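Local coordinates for protein 3' terminal uridylyl transferase (Trypanosoma brucei, PDB 5HZD) that adds uridines from UTP to the 3' ends of guide RNAs, ribosomal RNAs and some mRNAs, and takes part in mitochondrial RNA editing, at residues Arg200-Asp211 and Leu260-Gln270. Numbering follows the deposited sequence.
Sequences RFILNGPATRED and LASASLRTKVQ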
loop_
_atom_site.group_PDB
_atom_site.type_symbol
_atom_site.label_atom_id
_atom_site.label_comp_id
_atom_site.label_asym_id
_atom_site.label_seq_id
_atom_site.Cartn_x
_atom_site.Cartn_y
_atom_site.Cartn_z
ATOM N N ARG A 200 0.021 -32.434 8.335
ATOM C CA ARG A 200 0.466 -33.796 8.222
ATOM C C ARG A 200 1.979 -33.829 8.291
ATOM O O ARG A 200 2.642 -33.103 7.556
ATOM C CB ARG A 200 0.077 -34.319 6.854
ATOM C CG ARG A 200 -0.165 -35.782 6.823
ATOM C CD ARG A 200 -1.631 -36.067 6.519
ATOM N NE ARG A 200 -2.105 -35.303 5.371
ATOM C CZ ARG A 200 -1.734 -35.526 4.114
ATOM N NH1 ARG A 200 -0.867 -36.490 3.827
ATOM N NH2 ARG A 200 -2.228 -34.774 3.139
ATOM N N PHE A 201 2.516 -34.687 9.144
ATOM C CA PHE A 201 3.945 -34.930 9.116
ATOM C C PHE A 201 4.213 -36.235 8.373
ATOM O O PHE A 201 3.713 -37.279 8.780
ATOM C CB PHE A 201 4.458 -35.056 10.545
ATOM C CG PHE A 201 4.325 -33.797 11.352
ATOM C CD1 PHE A 201 3.139 -33.504 12.026
ATOM C CD2 PHE A 201 5.403 -32.919 11.470
ATOM C CE1 PHE A 201 3.028 -32.336 12.767
ATOM C CE2 PHE A 201 5.301 -31.763 12.223
ATOM C CZ PHE A 201 4.109 -31.464 12.871
ATOM N N ILE A 202 5.025 -36.207 7.307
ATOM C CA ILE A 202 5.461 -37.440 6.658
ATOM C C ILE A 202 6.861 -37.767 7.153
ATOM O O ILE A 202 7.751 -36.914 7.072
ATOM C CB ILE A 202 5.520 -37.280 5.123
ATOM C CG1 ILE A 202 4.146 -36.860 4.594
ATOM C CG2 ILE A 202 6.022 -38.541 4.460
ATOM C CD1 ILE A 202 3.061 -37.732 5.047
ATOM N N LEU A 203 7.041 -38.974 7.665
ATOM C CA LEU A 203 8.336 -39.392 8.192
ATOM C C LEU A 203 9.075 -40.230 7.175
ATOM O O LEU A 203 8.454 -40.925 6.360
ATOM C CB LEU A 203 8.148 -40.219 9.478
ATOM C CG LEU A 203 7.742 -39.447 10.740
ATOM C CD1 LEU A 203 6.311 -38.878 10.662
ATOM C CD2 LEU A 203 7.902 -40.363 11.945
ATOM N N ASN A 204 10.407 -40.222 7.243
ATOM C CA ASN A 204 11.197 -41.018 6.305
ATOM C C ASN A 204 11.373 -42.498 6.660
ATOM O O ASN A 204 12.099 -43.239 5.991
ATOM C CB ASN A 204 12.552 -40.330 6.035
ATOM C CG ASN A 204 13.451 -40.367 7.239
ATOM O OD1 ASN A 204 12.995 -40.671 8.344
ATOM N ND2 ASN A 204 14.726 -40.062 7.047
ATOM N N GLY A 205 10.706 -42.946 7.724
ATOM C CA GLY A 205 10.706 -44.338 8.111
ATOM C C GLY A 205 9.665 -44.470 9.199
ATOM O O GLY A 205 9.043 -43.485 9.564
ATOM N N PRO A 206 9.469 -45.680 9.704
ATOM C CA PRO A 206 8.466 -45.908 10.750
ATOM C C PRO A 206 8.966 -45.401 12.105
ATOM O O PRO A 206 10.145 -45.584 12.433
ATOM C CB PRO A 206 8.321 -47.433 10.755
ATOM C CG PRO A 206 9.611 -47.944 10.217
ATOM C CD PRO A 206 10.075 -46.925 9.219
ATOM N N ALA A 207 8.070 -44.774 12.865
ATOM C CA ALA A 207 8.384 -44.261 14.191
ATOM C C ALA A 207 8.128 -45.335 15.237
ATOM O O ALA A 207 7.108 -46.019 15.186
ATOM C CB ALA A 207 7.502 -43.041 14.490
ATOM N N THR A 208 9.037 -45.475 16.191
ATOM C CA THR A 208 8.772 -46.305 17.355
ATOM C C THR A 208 7.747 -45.620 18.244
ATOM O O THR A 208 7.382 -44.474 18.032
ATOM C CB THR A 208 10.040 -46.520 18.191
ATOM O OG1 THR A 208 10.496 -45.254 18.689
ATOM C CG2 THR A 208 11.161 -47.159 17.343
ATOM N N ARG A 209 7.277 -46.335 19.257
ATOM C CA ARG A 209 6.341 -45.739 20.199
ATOM C C ARG A 209 6.948 -44.512 20.885
ATOM O O ARG A 209 6.270 -43.498 21.066
ATOM C CB ARG A 209 5.890 -46.796 21.220
ATOM C CG ARG A 209 5.256 -46.236 22.493
ATOM C CD ARG A 209 3.855 -45.696 22.289
ATOM N NE ARG A 209 3.247 -45.371 23.581
ATOM C CZ ARG A 209 2.017 -44.892 23.730
ATOM N NH1 ARG A 209 1.258 -44.679 22.665
ATOM N NH2 ARG A 209 1.544 -44.627 24.943
ATOM N N GLU A 210 8.229 -44.589 21.232
ATOM C CA GLU A 210 8.900 -43.474 21.872
ATOM C C GLU A 210 8.960 -42.312 20.891
ATOM O O GLU A 210 8.730 -41.165 21.271
ATOM C CB GLU A 210 10.311 -43.844 22.316
ATOM C CG GLU A 210 11.068 -42.683 22.918
ATOM C CD GLU A 210 12.461 -43.038 23.392
ATOM O OE1 GLU A 210 13.119 -43.927 22.794
ATOM O OE2 GLU A 210 12.906 -42.409 24.378
ATOM N N ASP A 211 9.253 -42.613 19.626
ATOM C CA ASP A 211 9.315 -41.557 18.592
ATOM C C ASP A 211 7.969 -40.852 18.444
ATOM O O ASP A 211 7.914 -39.613 18.312
ATOM C CB ASP A 211 9.668 -42.129 17.219
ATOM C CG ASP A 211 11.106 -42.558 17.092
ATOM O OD1 ASP A 211 12.015 -41.830 17.567
ATOM O OD2 ASP A 211 11.334 -43.648 16.513
ATOM N N LEU A 260 13.442 -36.547 17.393
ATOM C CA LEU A 260 13.006 -37.908 17.572
ATOM C C LEU A 260 14.193 -38.725 18.050
ATOM O O LEU A 260 15.350 -38.318 17.903
ATOM C CB LEU A 260 12.409 -38.447 16.270
ATOM C CG LEU A 260 11.284 -37.550 15.726
ATOM C CD1 LEU A 260 10.686 -38.193 14.490
ATOM C CD2 LEU A 260 10.204 -37.230 16.753
ATOM N N ALA A 261 13.896 -39.865 18.646
ATOM C CA ALA A 261 14.931 -40.723 19.234
ATOM C C ALA A 261 15.683 -41.540 18.171
ATOM O O ALA A 261 16.917 -41.596 18.209
ATOM C CB ALA A 261 14.320 -41.626 20.282
ATOM N N SER A 262 14.946 -42.152 17.231
ATOM C CA SER A 262 15.543 -43.082 16.254
ATOM C C SER A 262 16.504 -42.352 15.349
ATOM O O SER A 262 16.171 -41.334 14.764
ATOM C CB SER A 262 14.470 -43.768 15.385
ATOM O OG SER A 262 13.659 -44.629 16.162
ATOM N N ALA A 263 17.708 -42.893 15.244
ATOM C CA ALA A 263 18.719 -42.250 14.434
ATOM C C ALA A 263 18.246 -42.088 12.997
ATOM O O ALA A 263 17.759 -43.052 12.381
ATOM C CB ALA A 263 19.982 -43.068 14.473
ATOM N N SER A 264 18.445 -40.879 12.481
ATOM C CA SER A 264 18.143 -40.478 11.106
ATOM C C SER A 264 16.675 -40.460 10.739
ATOM O O SER A 264 16.337 -40.300 9.570
ATOM C CB SER A 264 18.908 -41.313 10.095
ATOM O OG SER A 264 20.311 -41.170 10.271
ATOM N N LEU A 265 15.802 -40.617 11.726
ATOM C CA LEU A 265 14.380 -40.428 11.454
ATOM C C LEU A 265 14.063 -38.949 11.343
ATOM O O LEU A 265 14.367 -38.161 12.244
ATOM C CB LEU A 265 13.553 -41.087 12.554
ATOM C CG LEU A 265 12.032 -41.111 12.358
ATOM C CD1 LEU A 265 11.687 -42.016 11.164
ATOM C CD2 LEU A 265 11.428 -41.687 13.617
ATOM N N ARG A 266 13.426 -38.558 10.244
ATOM C CA ARG A 266 13.200 -37.149 9.951
ATOM C C ARG A 266 11.759 -36.962 9.513
ATOM O O ARG A 266 11.121 -37.932 9.077
ATOM C CB ARG A 266 14.100 -36.684 8.799
ATOM C CG ARG A 266 15.574 -36.865 9.077
ATOM C CD ARG A 266 16.107 -35.772 9.998
ATOM N NE ARG A 266 17.531 -36.006 10.241
ATOM C CZ ARG A 266 18.011 -36.672 11.286
ATOM N NH1 ARG A 266 17.187 -37.154 12.217
ATOM N NH2 ARG A 266 19.319 -36.850 11.406
ATOM N N THR A 267 11.280 -35.736 9.620
ATOM C CA THR A 267 9.921 -35.376 9.207
ATOM C C THR A 267 9.894 -34.259 8.190
ATOM O O THR A 267 10.805 -33.424 8.126
ATOM C CB THR A 267 9.044 -34.904 10.395
ATOM O OG1 THR A 267 9.604 -33.716 10.983
ATOM C CG2 THR A 267 8.929 -35.967 11.454
ATOM N N LYS A 268 8.841 -34.241 7.378
ATOM C CA LYS A 268 8.498 -33.063 6.587
ATOM C C LYS A 268 7.042 -32.774 6.911
ATOM O O LYS A 268 6.302 -33.704 7.264
ATOM C CB LYS A 268 8.622 -33.371 5.105
ATOM C CG LYS A 268 10.040 -33.701 4.647
ATOM C CD LYS A 268 10.062 -33.983 3.140
ATOM C CE LYS A 268 11.352 -33.479 2.503
ATOM N NZ LYS A 268 12.540 -34.054 3.178
ATOM N N VAL A 269 6.639 -31.514 6.815
ATOM C CA VAL A 269 5.283 -31.139 7.243
ATOM C C VAL A 269 4.659 -30.168 6.257
ATOM O O VAL A 269 5.340 -29.311 5.675
ATOM C CB VAL A 269 5.302 -30.538 8.667
ATOM C CG1 VAL A 269 6.077 -29.226 8.667
ATOM C CG2 VAL A 269 3.870 -30.289 9.197
ATOM N N GLN A 270 3.354 -30.303 6.049
ATOM C CA GLN A 270 2.638 -29.290 5.284
ATOM C C GLN A 270 1.168 -29.344 5.663
ATOM O O GLN A 270 0.760 -30.238 6.392
ATOM C CB GLN A 270 2.837 -29.510 3.789
ATOM C CG GLN A 270 2.287 -30.787 3.235
ATOM C CD GLN A 270 2.651 -30.917 1.767
ATOM O OE1 GLN A 270 3.787 -30.626 1.383
ATOM N NE2 GLN A 270 1.689 -31.318 0.936
HETATM O O HOH W 1 12.382 -45.944 13.803
#
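The carboxylate of Asp211 binds Ala261 and Ser262, where the Ser262-Leu265 turn begins, through both oxygens. Ser262 OG donates to Asp211 OD2 at 2.5 Å, a short bond on the syn lone pair, while Ser262 N meets the syn lone pair of Asp211 OD1 with an N-H...O angle of 165°; Ala261 N adds a weak bond to OD1. The anti lone pair of Asp211 OD2 takes Thr208 N, and Asp211 N returns a bond to Thr208 OG1 (3.1 Å), a capping box that fixes the carboxylate at the start of helix 209-223. A water links Pro206 O to Ser262 OG.

Asn204 grips the other end of the turn. With CG set between its backbone N and carbonyl carbon (chi1 69°), its ND2 reaches Ser264 O at 3.0 Å, within the amide plane, whereas Arg266 N approaches OD1 from above that plane. Between these polar groups lies Leu265, its CD2 3.5 Å from Asp211 OD2 and its CD1 near Gly205 O, which is buried without a polar partner.

Asn204 N to Arg266 O begins the backbone pairing; Ile202 with Lys268 and Arg200 with Gln270 form hydrogen-bonded antiparallel pairs. On one face Val269 CG2 sits over the Phe201 ring, 3.8 Å from its centroid, and Leu203 CG packs on Thr267 CG2 at 3.7 Å. Strand 198-203 lies between 239-244 and outermost 267-271 in a four-stranded antiparallel sheet, packed against helix 209-223: an alpha/beta module inserted between palm-sheet strands 174-177 and 285-288.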